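Local structure of putative transcriptional regulator, sugar-binding family (Arthrobacter aurescens, 3NZE) at residues A[66-69]-A[70-73]; A[234-237]-A[238-241]. The protein probably acts as a transcriptional regulator of the SorC family, in which a carbohydrate-binding domain is thought to govern DNA binding. One frame throughout, in Å; residues are numbered along the deposited sequence. Where two conformers were deposited one is given.

Contact 1: A[66-69]-A[70-73]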
loop_
_atom_site.group_PDB
_atom_site.type_symbol
_atom_site.label_atom_id
_atom_site.label_comp_id
_atom_site.label_asym_id
_atom_site.label_seq_id
_atom_site.Cartn_x
_atom_site.Cartn_y
_atom_site.Cartn_z
ATOM N N ALA A 66 -8.235 -1.727 1.257
ATOM C CA ALA A 66 -9.103 -2.585 0.462
ATOM C C ALA A 66 -8.281 -3.526 -0.427
ATOM O O ALA A 66 -8.591 -4.701 -0.549
ATOM C CB ALA A 66 -10.064 -1.747 -0.377
ATOM N N THR A 67 -7.206 -3.010 -1.008
ATOM C CA THR A 67 -6.376 -3.854 -1.851
ATOM C C THR A 67 -5.726 -4.959 -1.030
ATOM O O THR A 67 -5.776 -6.124 -1.395
ATOM C CB THR A 67 -5.315 -3.037 -2.592
ATOM O OG1 THR A 67 -5.983 -2.093 -3.437
ATOM C CG2 THR A 67 -4.432 -3.964 -3.461
ATOM N N LEU A 68 -5.122 -4.588 0.088
ATOM C CA LEU A 68 -4.443 -5.577 0.911
ATOM C C LEU A 68 -5.410 -6.603 1.515
ATOM O O LEU A 68 -5.039 -7.752 1.770
ATOM C CB LEU A 68 -3.615 -4.884 1.988
ATOM C CG LEU A 68 -2.116 -4.916 1.695
ATOM C CD1 LEU A 68 -1.655 -6.369 1.795
ATOM C CD2 LEU A 68 -1.804 -4.338 0.311
ATOM N N SER A 69 -6.655 -6.198 1.721
ATOM C CA SER A 69 -7.651 -7.144 2.205
ATOM C C SER A 69 -7.825 -8.254 1.173
ATOM O O SER A 69 -7.792 -9.437 1.508
ATOM C CB SER A 69 -8.987 -6.452 2.443
ATOM O OG SER A 69 -9.856 -7.312 3.153
ATOM N N ALA A 70 -8.004 -7.861 -0.086
ATOM C CA ALA A 70 -8.139 -8.840 -1.166
ATOM C C ALA A 70 -6.908 -9.737 -1.247
ATOM O O ALA A 70 -7.024 -10.957 -1.360
ATOM C CB ALA A 70 -8.403 -8.145 -2.487
ATOM N N VAL A 71 -5.723 -9.136 -1.190
ATOM C CA VAL A 71 -4.489 -9.905 -1.173
ATOM C C VAL A 71 -4.476 -10.928 -0.033
ATOM O O VAL A 71 -4.124 -12.096 -0.234
ATOM C CB VAL A 71 -3.277 -8.969 -1.056
ATOM C CG1 VAL A 71 -1.976 -9.751 -0.833
ATOM C CG2 VAL A 71 -3.188 -8.091 -2.294
ATOM N N SER A 72 -4.883 -10.501 1.160
ATOM C CA SER A 72 -4.811 -11.376 2.317
ATOM C C SER A 72 -5.700 -12.602 2.162
ATOM O O SER A 72 -5.426 -13.645 2.742
ATOM C CB SER A 72 -5.177 -10.623 3.596
ATOM O OG SER A 72 -6.563 -10.320 3.642
ATOM N N ARG A 73 -6.768 -12.473 1.385
ATOM C CA ARG A 73 -7.674 -13.594 1.167
ATOM C C ARG A 73 -7.094 -14.661 0.244
ATOM O O ARG A 73 -7.590 -15.785 0.207
ATOM C CB ARG A 73 -9.020 -13.108 0.628
ATOM C CG ARG A 73 -9.816 -12.307 1.632
ATOM C CD ARG A 73 -11.192 -11.976 1.101
ATOM N NE ARG A 73 -11.882 -11.030 1.968
ATOM C CZ ARG A 73 -12.590 -11.372 3.040
ATOM N NH1 ARG A 73 -13.181 -10.434 3.767
ATOM N NH2 ARG A 73 -12.708 -12.649 3.386
#
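Ser72 turns its hydroxyl back onto the preceding turn of its own helix, where OG donates to the carbonyl O of Ser69 at 2.6 Å. The hydroxyl can do so because chi1 of 71° sets OG between the backbone N and the carbonyl carbon. The same oxygen takes a second donor, Arg73 N, 3.2 Å from Ser69 O. The hydroxyl comes in at a C=O...donor angle of 124°, whereas the amide lies closer to the carbonyl direction, at 155°. One turn back the helix ladder is regular, with Ala70 N bonded to Ala66 O, Val71 N to Thr67 O and Ser72 N to Leu68 O; the last is the shortest of the three at 2.8 Å.

On the apolar side, Leu68 and Val71 lie side by side and point the same way, CD1 of Leu68 approaching CB of Val71 at 4.2 Å. Val71 CG2, beside its backbone N, also reaches Thr67 O at 3.4 Å. Helix 99-113 packs on Leu68 through Phe109 and on Ser69 through Tyr101 and Ile105, while helix 35-50 meets Ala70 and Val71. From helix 99-113, Arg108 uses NH1 to hydrogen-bond Ser72 OG, which thus links two helices. Replacing Ser72 by alanine would remove the hydroxyl and would probably leave Arg108 without this partner, while Ser69 O would lose its hydroxyl donor and keep the Arg73 amide. The hydroxyl therefore both gives and receives: its proton goes to Ser69 O, while OG accepts from Arg108 NH1, and the arginine is likely to polarise the O-H and strengthen its hold on the carbonyl.

Contact 2: A[234-237]-A[238-241]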
loop_
_atom_site.group_PDB
_atom_site.type_symbol
_atom_site.label_atom_id
_atom_site.label_comp_id
_atom_site.label_asym_id
_atom_site.label_seq_id
_atom_site.Cartn_x
_atom_site.Cartn_y
_atom_site.Cartn_z
ATOM N N SER A 234 -8.304 3.783 -13.589
ATOM C CA SER A 234 -8.679 5.161 -13.302
ATOM C C SER A 234 -7.933 5.712 -12.085
ATOM O O SER A 234 -8.145 6.857 -11.685
ATOM C CB SER A 234 -10.190 5.276 -13.096
ATOM O OG SER A 234 -10.583 4.612 -11.911
ATOM N N LYS A 235 -7.061 4.893 -11.501
ATOM C CA LYS A 235 -6.254 5.302 -10.352
ATOM C C LYS A 235 -4.764 5.427 -10.702
ATOM O O LYS A 235 -3.888 5.369 -9.826
ATOM C CB LYS A 235 -6.428 4.309 -9.208
ATOM C CG LYS A 235 -7.850 4.252 -8.661
ATOM C CD LYS A 235 -7.944 3.313 -7.469
ATOM C CE LYS A 235 -9.392 3.101 -7.050
ATOM N NZ LYS A 235 -9.510 2.152 -5.907
ATOM N N ILE A 236 -4.477 5.605 -11.984
ATOM C CA ILE A 236 -3.094 5.591 -12.445
ATOM C C ILE A 236 -2.276 6.790 -11.955
ATOM O O ILE A 236 -1.053 6.709 -11.852
ATOM C CB ILE A 236 -3.010 5.459 -13.983
ATOM C CG1 ILE A 236 -1.945 4.429 -14.354
ATOM C CG2 ILE A 236 -2.734 6.806 -14.632
ATOM C CD1 ILE A 236 -2.146 3.094 -13.654
ATOM N N ASN A 237 -2.945 7.894 -11.638
ATOM C CA ASN A 237 -2.238 9.072 -11.134
ATOM C C ASN A 237 -1.458 8.783 -9.859
ATOM O O ASN A 237 -0.317 9.228 -9.699
ATOM C CB ASN A 237 -3.204 10.237 -10.917
ATOM C CG ASN A 237 -3.488 10.994 -12.195
ATOM O OD1 ASN A 237 -2.637 11.069 -13.085
ATOM N ND2 ASN A 237 -4.686 11.564 -12.296
ATOM N N GLY A 238 -2.079 8.023 -8.963
ATOM C CA GLY A 238 -1.461 7.646 -7.708
ATOM C C GLY A 238 -0.257 6.754 -7.950
ATOM O O GLY A 238 0.800 6.933 -7.346
ATOM N N LEU A 239 -0.420 5.772 -8.833
ATOM C CA LEU A 239 0.676 4.859 -9.117
ATOM C C LEU A 239 1.857 5.598 -9.720
ATOM O O LEU A 239 3.004 5.326 -9.371
ATOM C CB LEU A 239 0.230 3.737 -10.060
ATOM C CG LEU A 239 1.339 2.754 -10.443
ATOM C CD1 LEU A 239 1.921 2.071 -9.220
ATOM C CD2 LEU A 239 0.815 1.723 -11.429
ATOM N N GLN A 240 1.580 6.511 -10.645
ATOM C CA GLN A 240 2.655 7.277 -11.274
ATOM C C GLN A 240 3.503 8.000 -10.238
ATOM O O GLN A 240 4.741 8.006 -10.322
ATOM C CB GLN A 240 2.093 8.286 -12.277
ATOM C CG GLN A 240 1.767 7.695 -13.635
ATOM C CD GLN A 240 1.215 8.732 -14.600
ATOM O OE1 GLN A 240 0.160 9.323 -14.362
ATOM N NE2 GLN A 240 1.929 8.958 -15.694
ATOM N N GLY A 241 2.828 8.622 -9.277
ATOM C CA GLY A 241 3.498 9.325 -8.200
ATOM C C GLY A 241 4.303 8.387 -7.318
ATOM O O GLY A 241 5.418 8.724 -6.905
#
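Ile236 O receives the backbone N of Gln240 at 2.9 Å in a nearly straight bond, N-H...O 164°, with the donor almost on the line of the carbonyl. The Gln240 side chain borders this bond: CB and CG each come to 3.5 Å from Ile236 O. With CG beside its own backbone N (chi1 -82°) and the chain extended beyond it, Gln240 carries its amide back past the Ile236 side chain, where OE1 lies 3.8 Å from CG2 of Ile236. As modelled, OE1 of Gln240 lies 3.5 Å from OD1 of Asn237, the two amide planes only 11° apart, on the partly exposed side of the helix.

Ile236 and Leu239 meet on the buried side, their side chains crossing at an angle with CD1 of Ile236 3.9 Å from CD2 of Leu239. Leu239 continues inward onto Leu251 and Leu253 of strand 250-254, and Leu261 of helix 255-261 touches both Leu239 and Gln240.

Before the helix settles into its regular ladder, Lys235 at the N-cap position offers its carbonyl O to Gly238 N in a weak bond of 3.3 Å. Ser160 OG supplements that first turn, hydrogen-bonding Gly238 N and making a weak hydrogen bond with Lys235 O. Farther along, Gly241 N bonds to Asn237 O. The arrangement is the amino-terminal turn of the connecting helix in a beta-alpha-beta unit, strand 225-230, helix 236-244 and strand 250-254, whose two strands pair in parallel.

How the contacts relate
Contact 1 spans helix 66-73 and contact 2 the first turn of helix 236-244, and each helix connects parallel strands in its own beta-alpha-beta unit of one mixed sheet. Their centres are 19 Å apart and their nearest atoms about 6 Å, so they do not touch. Strand 153-160 relates them: it pairs in parallel with 59-62, which leads to contact 1, and with 225-230, which leads to contact 2. Both lie away from Thr96 and Glu118, which bind calcium in a crystal structure of this protein, though no calcium is bound to this chain here. Contact 1 meets helix 99-113 with both polar and apolar side chains; in contact 2 Leu239 meets strand 250-254 and helix 255-261, and Ile236 meets that helix.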